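Local coordinates for antigen MTB48, Mycobacterial protein (Mycobacterium smegmatis, PDB 4WJ1) that is exported by the ESX-1 type VII secretion system and is probably involved in DNA conjugation, at least in recipient cells, at residues G67-A72 with S114-P119; R17-C22 with A73-A78; H176-A181 with R198-W203. All blocks are in the same frame, centred on the assembly; numbering follows the deposited sequence.

Overall arrangement
All three contacts lie on the same side of the chain's centre, in an elongated all-helical protein. Contact 1 is a surface contact, in which the loop segment 114-119 lies along helix 40-96 and is held by an arginine, a backbone carbonyl and a water. One turn further along the same helix, contact 2 is buried and mainly apolar, pairing it with helix 12-22 within the PE domain. Contact 3, also buried, belongs to the PPE domain and packs aromatic and aliphatic groups between helices 154-178 and 187-230. The contacts touch one another: Leu199 and Phe177 reach Gly67, and Lys18 NZ probably hydrogen-bonds to His176 O, so the PE and PPE parts pack directly against each other around these contacts.

Contact 1 of 3, residues G67-A72 with S114-P119; sequences GERIAA and SGIPGP
Ala72 lays its methyl against the flank of Ile116, with CB 3.6 Å from Ile116 CG1, while Ile116 CD1 runs on to the backbone carbon of Ala72. A small residue on the helix lets the loop come close; Ile116 also rests on Ala73.

One turn earlier, Arg69 carries the polar half of the contact. Its CG stands anti to the carbonyl carbon (chi1 -63°), and a bend at chi3 turns the guanidinium toward the loop. NE donates to Pro117 O at 2.7 Å, with an N-H...O angle of 149°; the acceptor lies in the guanidinium plane and NE in the carbonyl plane. A water accepts from Arg69 NH2 at 2.9 Å and donates to Ile116 O, a second link to the same loop. Pro119 CD sits over one face of the guanidinium, near its rim and 4.1 Å from Arg69 NE. NH1 forms a salt bridge with Glu66 and a hydrogen bond to Ile286 O.

The loop follows helix 40-96, precedes helix 139-147 and folds back along the outside of helix 40-96. Prolines suit its extended course. With Arg65 NH1 bonded to Gly118 O, the chemistry implies a loop fastened mainly through its backbone carbonyls, by helix arginines and a water, beside a modest apolar patch.

Contact 2 of 3, residues R17-C22 with A73-A78; sequences RKAHEC and AIRAAA
The guanidinium of Arg75 lies flat over the methyl of Ala19, which sits beneath the centre of one face, 3.6 Å from CB to CZ. The backbone N of His20 lies obliquely to the group, 3.8 Å from Arg75 NH2. At the polar rim the partners are acidic: Glu16 pairs with NE and Glu23 with NH2, so the two charges come from different turns near helix 12-22 and should hold the plane from rotating over the alanine. The chain of Arg75 is extended from CG to NE, which carries the flat group across to the other helix; CG itself passes 3.8 Å from Ala19 CB. The small methyl of Ala19 lets the guanidinium settle close over it.

Beside it Ile74 points its side chain into the interface. Its CG2 meets Ala19 CB at 3.8 Å, while CD1, at the end of the longer branch, reaches Lys18 CG at 3.8 Å and Cys22 SG at 4.2 Å. Beyond the pair, Ile74 also touches Cys192 and Gln196 of helix 187-230.

Lys18 offers only its aliphatic root to this apolar patch. With CG anti to the backbone N (chi1 -168°) and bends further along, its chain leads away, and NZ forms a salt bridge with Glu21 OE1 at 2.8 Å, approaching from above the carboxylate plane. His176 O gives the ammonium a further partner.

The short axes run antiparallel, at 165° and 9.2 Å apart at closest approach. Such a pair, close-packed through alanine, isoleucine and cysteine and fenced by charge at its border, is consistent with the antiparallel helix pair of a PE domain (EsxAB clan), here a short helix 12-22 against the long helix 40-96.

Contact 3 of 3, residues H176-A181 with R198-W203; sequences HFANPA and RLSTWW
Phe177 starts its contact at CB, which lies 3.8 Å from Ser200 CB, where the two backbones come nearest. Its ring, with CG anti to the carbonyl carbon (chi1 -58°), then lies against Leu199 and Trp203, which both come from the same side of its plane, over different edges. Toward the CD1-CE1 side the methyl CD2 of Leu199 sits over the face, offset toward the rim and 3.6 Å from both Phe177 CD1 and CE1; this CH-pi contact is 3.9 Å from the centroid and 27° off the normal. Toward the other side, CD2 lies 3.9 Å from Trp203 CD1, and CE2 comes to 3.7 Å from Trp203 NE1. CZ, the tip, is shared more loosely by Leu199 CD2 and Trp203 NE1. The planes of Phe177 and the five-membered ring of Trp203 are inclined by 24° and offset laterally, with centroids 5.2 Å from each other and little ring-on-ring cover, so the pair is no true stack.

A flat phenyl suits the place because one broad face can take the Leu199 methyl near the CD1-CE1 edge and the indole beyond the CD2-CE2 edge. Trp202 CZ3 lies over the centre of one face of Trp203, so the edge of Trp202 meets that face. His173 meets both Phe177 and Trp203 edge-to-face.

Nearer the surface, Ala178 CB touches Ser200 OG at 3.5 Å. Serine is small enough for the close approach, and its hydroxyl makes a weak hydrogen bond with Gly174 O.

The contact closes the end of helix 154-178, just before the WxG turn of the PPE domain, onto helix 187-230, about three turns into the helix that follows it. Helices of the PE domain pack on it: Leu199 meets Ile70, and Trp203 meets Phe60 and Asp64, of helix 40-96, while Phe177 lies on Cys22 of helix 12-22.

Contact 1 of 3, residues G67-A72 with S114-P119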
loop_
_atom_site.group_PDB
_atom_site.type_symbol
_atom_site.label_atom_id
_atom_site.label_comp_id
_atom_site.label_asym_id
_atom_site.label_seq_id
_atom_site.Cartn_x
_atom_site.Cartn_y
_atom_site.Cartn_z
ATOM N N GLY A 67 10.189 10.400 0.631
ATOM C CA GLY A 67 10.664 10.870 -0.650
ATOM C C GLY A 67 10.977 12.341 -0.521
ATOM O O GLY A 67 12.011 12.815 -0.991
ATOM N N GLU A 68 10.089 13.054 0.163
ATOM C CA GLU A 68 10.273 14.480 0.391
ATOM C C GLU A 68 11.471 14.758 1.291
ATOM O O GLU A 68 12.114 15.787 1.148
ATOM C CB GLU A 68 9.013 15.082 1.000
ATOM C CG GLU A 68 7.812 15.001 0.078
ATOM C CD GLU A 68 6.508 15.174 0.819
ATOM O OE1 GLU A 68 5.460 14.767 0.269
ATOM O OE2 GLU A 68 6.543 15.716 1.950
ATOM N N ARG A 69 11.759 13.844 2.214
ATOM C CA ARG A 69 12.880 14.026 3.124
ATOM C C ARG A 69 14.204 13.851 2.388
ATOM O O ARG A 69 15.138 14.626 2.593
ATOM C CB ARG A 69 12.788 13.063 4.308
ATOM C CG ARG A 69 11.563 13.301 5.167
ATOM C CD ARG A 69 11.567 12.463 6.429
ATOM N NE ARG A 69 12.658 12.869 7.299
ATOM C CZ ARG A 69 13.766 12.163 7.492
ATOM N NH1 ARG A 69 13.925 10.992 6.885
ATOM N NH2 ARG A 69 14.707 12.622 8.305
ATOM N N ILE A 70 14.272 12.851 1.514
ATOM C CA ILE A 70 15.450 12.659 0.687
ATOM C C ILE A 70 15.668 13.886 -0.185
ATOM O O ILE A 70 16.793 14.356 -0.323
ATOM C CB ILE A 70 15.340 11.409 -0.193
ATOM C CG1 ILE A 70 15.277 10.159 0.686
ATOM C CG2 ILE A 70 16.510 11.332 -1.176
ATOM C CD1 ILE A 70 15.399 8.879 -0.091
ATOM N N ALA A 71 14.589 14.423 -0.745
ATOM C CA ALA A 71 14.690 15.635 -1.563
ATOM C C ALA A 71 15.288 16.768 -0.752
ATOM O O ALA A 71 16.147 17.497 -1.223
ATOM C CB ALA A 71 13.328 16.053 -2.102
ATOM N N ALA A 72 14.812 16.914 0.475
ATOM C CA ALA A 72 15.228 18.017 1.308
ATOM C C ALA A 72 16.693 17.841 1.705
ATOM O O ALA A 72 17.449 18.808 1.764
ATOM C CB ALA A 72 14.338 18.117 2.533
ATOM N N SER A 114 18.587 20.116 9.871
ATOM C CA SER A 114 17.763 20.448 11.027
ATOM C C SER A 114 16.352 20.930 10.696
ATOM O O SER A 114 15.464 20.839 11.549
ATOM C CB SER A 114 18.465 21.502 11.883
ATOM O OG SER A 114 18.577 22.714 11.171
ATOM N N GLY A 115 16.132 21.429 9.480
ATOM C CA GLY A 115 14.807 21.908 9.101
ATOM C C GLY A 115 13.977 20.925 8.295
ATOM O O GLY A 115 12.839 21.209 7.925
ATOM N N ILE A 116 14.551 19.763 8.017
ATOM C CA ILE A 116 13.883 18.712 7.258
ATOM C C ILE A 116 12.810 18.022 8.095
ATOM O O ILE A 116 13.073 17.618 9.229
ATOM C CB ILE A 116 14.917 17.683 6.774
ATOM C CG1 ILE A 116 15.856 18.342 5.777
ATOM C CG2 ILE A 116 14.262 16.493 6.156
ATOM C CD1 ILE A 116 16.916 17.427 5.274
ATOM N N PRO A 117 11.596 17.890 7.546
ATOM C CA PRO A 117 10.460 17.252 8.229
ATOM C C PRO A 117 10.791 15.849 8.716
ATOM O O PRO A 117 11.630 15.178 8.121
ATOM C CB PRO A 117 9.379 17.192 7.146
ATOM C CG PRO A 117 9.758 18.238 6.177
ATOM C CD PRO A 117 11.244 18.330 6.188
ATOM N N GLY A 118 10.130 15.405 9.774
ATOM C CA GLY A 118 10.432 14.099 10.323
ATOM C C GLY A 118 9.613 13.035 9.625
ATOM O O GLY A 118 8.715 13.352 8.833
ATOM N N PRO A 119 9.919 11.763 9.913
ATOM C CA PRO A 119 9.098 10.659 9.411
ATOM C C PRO A 119 7.633 10.879 9.751
ATOM O O PRO A 119 7.333 11.508 10.770
ATOM C CB PRO A 119 9.663 9.442 10.140
ATOM C CG PRO A 119 11.106 9.826 10.447
ATOM C CD PRO A 119 11.060 11.300 10.722
HETATM O O HOH W 1 14.189 15.045 9.796
#

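Contact 2 of 3, residues R17-C22 with A73-A78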
loop_
_atom_site.group_PDB
_atom_site.type_symbol
_atom_site.label_atom_id
_atom_site.label_comp_id
_atom_site.label_asym_id
_atom_site.label_seq_id
_atom_site.Cartn_x
_atom_site.Cartn_y
_atom_site.Cartn_z
ATOM N N ARG A 17 17.645 18.307 -10.060
ATOM C CA ARG A 17 16.913 17.307 -10.835
ATOM C C ARG A 17 16.589 16.108 -9.960
ATOM O O ARG A 17 15.478 15.601 -9.992
ATOM C CB ARG A 17 17.704 16.862 -12.076
ATOM C CG ARG A 17 17.496 17.733 -13.327
ATOM C CD ARG A 17 18.749 17.818 -14.234
ATOM N NE ARG A 17 19.581 16.609 -14.216
ATOM C CZ ARG A 17 20.837 16.541 -14.669
ATOM N NH1 ARG A 17 21.429 17.614 -15.185
ATOM N NH2 ARG A 17 21.507 15.394 -14.612
ATOM N N LYS A 18 17.543 15.681 -9.146
ATOM C CA LYS A 18 17.331 14.509 -8.303
ATOM C C LYS A 18 16.378 14.771 -7.151
ATOM O O LYS A 18 15.575 13.904 -6.802
ATOM C CB LYS A 18 18.641 13.996 -7.732
ATOM C CG LYS A 18 18.491 12.636 -7.102
ATOM C CD LYS A 18 18.429 11.561 -8.178
ATOM C CE LYS A 18 17.391 10.513 -7.863
ATOM N NZ LYS A 18 16.167 10.761 -8.602
ATOM N N ALA A 19 16.491 15.942 -6.533
ATOM C CA ALA A 19 15.580 16.278 -5.451
ATOM C C ALA A 19 14.179 16.356 -6.050
ATOM O O ALA A 19 13.194 15.933 -5.451
ATOM C CB ALA A 19 15.970 17.585 -4.791
ATOM N N HIS A 20 14.115 16.876 -7.265
ATOM C CA HIS A 20 12.854 17.032 -7.965
ATOM C C HIS A 20 12.246 15.663 -8.258
ATOM O O HIS A 20 11.072 15.455 -7.983
ATOM C CB HIS A 20 13.054 17.841 -9.246
ATOM C CG HIS A 20 11.827 17.966 -10.077
ATOM N ND1 HIS A 20 10.766 18.773 -9.725
ATOM C CD2 HIS A 20 11.480 17.388 -11.255
ATOM C CE1 HIS A 20 9.819 18.685 -10.641
ATOM N NE2 HIS A 20 10.235 17.854 -11.584
ATOM N N GLU A 21 13.041 14.722 -8.771
ATOM C CA GLU A 21 12.530 13.372 -9.030
ATOM C C GLU A 21 12.003 12.731 -7.760
ATOM O O GLU A 21 10.989 12.037 -7.792
ATOM C CB GLU A 21 13.593 12.453 -9.624
ATOM C CG GLU A 21 14.069 12.803 -11.014
ATOM C CD GLU A 21 15.220 11.902 -11.458
ATOM O OE1 GLU A 21 16.368 12.131 -11.014
ATOM O OE2 GLU A 21 14.975 10.957 -12.240
ATOM N N CYS A 22 12.705 12.952 -6.652
ATOM C CA CYS A 22 12.287 12.423 -5.361
ATOM C C CYS A 22 10.937 12.942 -4.907
ATOM O O CYS A 22 10.307 12.336 -4.048
ATOM C CB CYS A 22 13.315 12.763 -4.292
ATOM S SG CYS A 22 14.799 11.803 -4.462
ATOM N N ALA A 73 17.079 16.598 1.958
ATOM C CA ALA A 73 18.448 16.275 2.329
ATOM C C ALA A 73 19.372 16.607 1.170
ATOM O O ALA A 73 20.441 17.183 1.359
ATOM C CB ALA A 73 18.560 14.823 2.708
ATOM N N ILE A 74 18.932 16.265 -0.037
ATOM C CA ILE A 74 19.693 16.565 -1.239
ATOM C C ILE A 74 19.842 18.071 -1.388
ATOM O O ILE A 74 20.933 18.570 -1.649
ATOM C CB ILE A 74 19.028 15.957 -2.482
ATOM C CG1 ILE A 74 19.308 14.455 -2.536
ATOM C CG2 ILE A 74 19.537 16.590 -3.740
ATOM C CD1 ILE A 74 18.396 13.696 -3.505
ATOM N N ARG A 75 18.755 18.808 -1.175
ATOM C CA ARG A 75 18.835 20.260 -1.266
ATOM C C ARG A 75 19.698 20.869 -0.168
ATOM O O ARG A 75 20.291 21.930 -0.363
ATOM C CB ARG A 75 17.445 20.875 -1.227
ATOM C CG ARG A 75 16.607 20.440 -2.412
ATOM C CD ARG A 75 15.537 21.424 -2.735
ATOM N NE ARG A 75 14.943 21.069 -4.008
ATOM C CZ ARG A 75 13.829 20.361 -4.135
ATOM N NH1 ARG A 75 13.170 19.948 -3.056
ATOM N NH2 ARG A 75 13.374 20.076 -5.345
ATOM N N ALA A 76 19.774 20.212 0.984
ATOM C CA ALA A 76 20.599 20.738 2.067
ATOM C C ALA A 76 22.066 20.556 1.678
ATOM O O ALA A 76 22.890 21.450 1.852
ATOM C CB ALA A 76 20.282 20.053 3.373
ATOM N N ALA A 77 22.373 19.393 1.118
ATOM C CA ALA A 77 23.689 19.134 0.562
ATOM C C ALA A 77 24.052 20.189 -0.476
ATOM O O ALA A 77 25.104 20.815 -0.397
ATOM C CB ALA A 77 23.736 17.745 -0.053
ATOM N N ALA A 78 23.169 20.386 -1.445
ATOM C CA ALA A 78 23.410 21.336 -2.525
ATOM C C ALA A 78 23.670 22.722 -1.962
ATOM O O ALA A 78 24.509 23.464 -2.473
ATOM C CB ALA A 78 22.213 21.367 -3.507
#

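Contact 3 of 3, residues H176-A181 with R198-W203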
loop_
_atom_site.group_PDB
_atom_site.type_symbol
_atom_site.label_atom_id
_atom_site.label_comp_id
_atom_site.label_asym_id
_atom_site.label_seq_id
_atom_site.Cartn_x
_atom_site.Cartn_y
_atom_site.Cartn_z
ATOM N N HIS A 176 11.736 6.263 -9.559
ATOM C CA HIS A 176 12.104 7.680 -9.448
ATOM C C HIS A 176 13.276 7.858 -8.489
ATOM O O HIS A 176 13.943 8.890 -8.503
ATOM C CB HIS A 176 10.922 8.537 -8.968
ATOM C CG HIS A 176 9.815 8.670 -9.977
ATOM N ND1 HIS A 176 9.945 9.409 -11.134
ATOM C CD2 HIS A 176 8.562 8.160 -9.994
ATOM C CE1 HIS A 176 8.821 9.341 -11.827
ATOM N NE2 HIS A 176 7.968 8.587 -11.163
ATOM N N PHE A 177 13.513 6.849 -7.656
ATOM C CA PHE A 177 14.469 6.960 -6.571
ATOM C C PHE A 177 15.711 6.143 -6.849
ATOM O O PHE A 177 16.762 6.404 -6.276
ATOM C CB PHE A 177 13.831 6.510 -5.249
ATOM C CG PHE A 177 12.609 7.277 -4.896
ATOM C CD1 PHE A 177 12.702 8.448 -4.183
ATOM C CD2 PHE A 177 11.354 6.855 -5.336
ATOM C CE1 PHE A 177 11.558 9.184 -3.884
ATOM C CE2 PHE A 177 10.215 7.580 -5.041
ATOM C CZ PHE A 177 10.319 8.746 -4.311
ATOM N N ALA A 178 15.596 5.167 -7.744
ATOM C CA ALA A 178 16.634 4.150 -7.877
ATOM C C ALA A 178 17.976 4.687 -8.376
ATOM O O ALA A 178 19.017 4.149 -8.039
ATOM C CB ALA A 178 16.159 3.051 -8.793
ATOM N N ASN A 179 17.945 5.735 -9.185
ATOM C CA ASN A 179 19.133 6.228 -9.848
ATOM C C ASN A 179 19.784 7.345 -9.040
ATOM O O ASN A 179 19.110 8.259 -8.606
ATOM C CB ASN A 179 18.786 6.724 -11.255
ATOM C CG ASN A 179 17.714 7.834 -11.245
ATOM O OD1 ASN A 179 16.659 7.710 -10.598
ATOM N ND2 ASN A 179 17.991 8.926 -11.957
ATOM N N PRO A 180 21.101 7.262 -8.825
ATOM C CA PRO A 180 21.827 8.347 -8.167
ATOM C C PRO A 180 21.885 9.609 -9.013
ATOM O O PRO A 180 21.962 9.491 -10.223
ATOM C CB PRO A 180 23.248 7.770 -7.990
ATOM C CG PRO A 180 23.076 6.291 -8.068
ATOM C CD PRO A 180 21.928 6.058 -9.003
ATOM N N ALA A 181 21.899 10.781 -8.386
ATOM C CA ALA A 181 22.096 12.042 -9.094
ATOM C C ALA A 181 23.353 12.025 -9.963
ATOM O O ALA A 181 24.365 11.409 -9.613
ATOM C CB ALA A 181 22.172 13.192 -8.105
ATOM N N ARG A 198 17.166 2.148 -0.771
ATOM C CA ARG A 198 16.273 1.594 0.229
ATOM C C ARG A 198 14.844 1.984 -0.069
ATOM O O ARG A 198 13.952 1.137 -0.036
ATOM C CB ARG A 198 16.656 2.064 1.626
ATOM C CG ARG A 198 17.959 1.482 2.118
ATOM C CD ARG A 198 18.120 1.655 3.613
ATOM N NE ARG A 198 19.501 1.399 4.006
ATOM C CZ ARG A 198 20.398 2.364 4.160
ATOM N NH1 ARG A 198 20.020 3.627 3.959
ATOM N NH2 ARG A 198 21.652 2.071 4.518
ATOM N N LEU A 199 14.634 3.263 -0.366
ATOM C CA LEU A 199 13.295 3.787 -0.562
ATOM C C LEU A 199 12.708 3.238 -1.851
ATOM O O LEU A 199 11.544 2.824 -1.899
ATOM C CB LEU A 199 13.312 5.311 -0.581
ATOM C CG LEU A 199 11.923 5.917 -0.807
ATOM C CD1 LEU A 199 10.934 5.376 0.206
ATOM C CD2 LEU A 199 11.982 7.452 -0.759
ATOM N N SER A 200 13.539 3.224 -2.888
ATOM C CA SER A 200 13.181 2.632 -4.170
ATOM C C SER A 200 12.801 1.154 -4.035
ATOM O O SER A 200 11.822 0.696 -4.601
ATOM C CB SER A 200 14.334 2.792 -5.155
ATOM O OG SER A 200 14.290 1.785 -6.138
ATOM N N THR A 201 13.579 0.405 -3.272
ATOM C CA THR A 201 13.305 -1.006 -3.100
ATOM C C THR A 201 12.037 -1.208 -2.289
ATOM O O THR A 201 11.297 -2.165 -2.494
ATOM C CB THR A 201 14.500 -1.689 -2.438
ATOM O OG1 THR A 201 15.471 -1.934 -3.452
ATOM C CG2 THR A 201 14.136 -3.013 -1.805
ATOM N N TRP A 202 11.783 -0.284 -1.374
ATOM C CA TRP A 202 10.643 -0.405 -0.495
ATOM C C TRP A 202 9.346 -0.166 -1.278
ATOM O O TRP A 202 8.349 -0.843 -1.071
ATOM C CB TRP A 202 10.777 0.571 0.658
ATOM C CG TRP A 202 9.591 0.649 1.543
ATOM C CD1 TRP A 202 9.329 -0.120 2.632
ATOM C CD2 TRP A 202 8.509 1.576 1.434
ATOM N NE1 TRP A 202 8.138 0.263 3.209
ATOM C CE2 TRP A 202 7.614 1.304 2.488
ATOM C CE3 TRP A 202 8.206 2.608 0.541
ATOM C CZ2 TRP A 202 6.444 2.030 2.683
ATOM C CZ3 TRP A 202 7.038 3.332 0.732
ATOM C CH2 TRP A 202 6.173 3.039 1.800
ATOM N N TRP A 203 9.381 0.796 -2.186
ATOM C CA TRP A 203 8.239 1.061 -3.033
ATOM C C TRP A 203 7.881 -0.183 -3.836
ATOM O O TRP A 203 6.712 -0.527 -3.954
ATOM C CB TRP A 203 8.515 2.242 -3.950
ATOM C CG TRP A 203 8.189 3.548 -3.315
ATOM C CD1 TRP A 203 9.029 4.599 -3.145
ATOM C CD2 TRP A 203 6.921 3.956 -2.771
ATOM N NE1 TRP A 203 8.377 5.640 -2.526
ATOM C CE2 TRP A 203 7.080 5.272 -2.287
ATOM C CE3 TRP A 203 5.664 3.341 -2.655
ATOM C CZ2 TRP A 203 6.037 5.983 -1.689
ATOM C CZ3 TRP A 203 4.633 4.045 -2.047
ATOM C CH2 TRP A 203 4.822 5.351 -1.580
#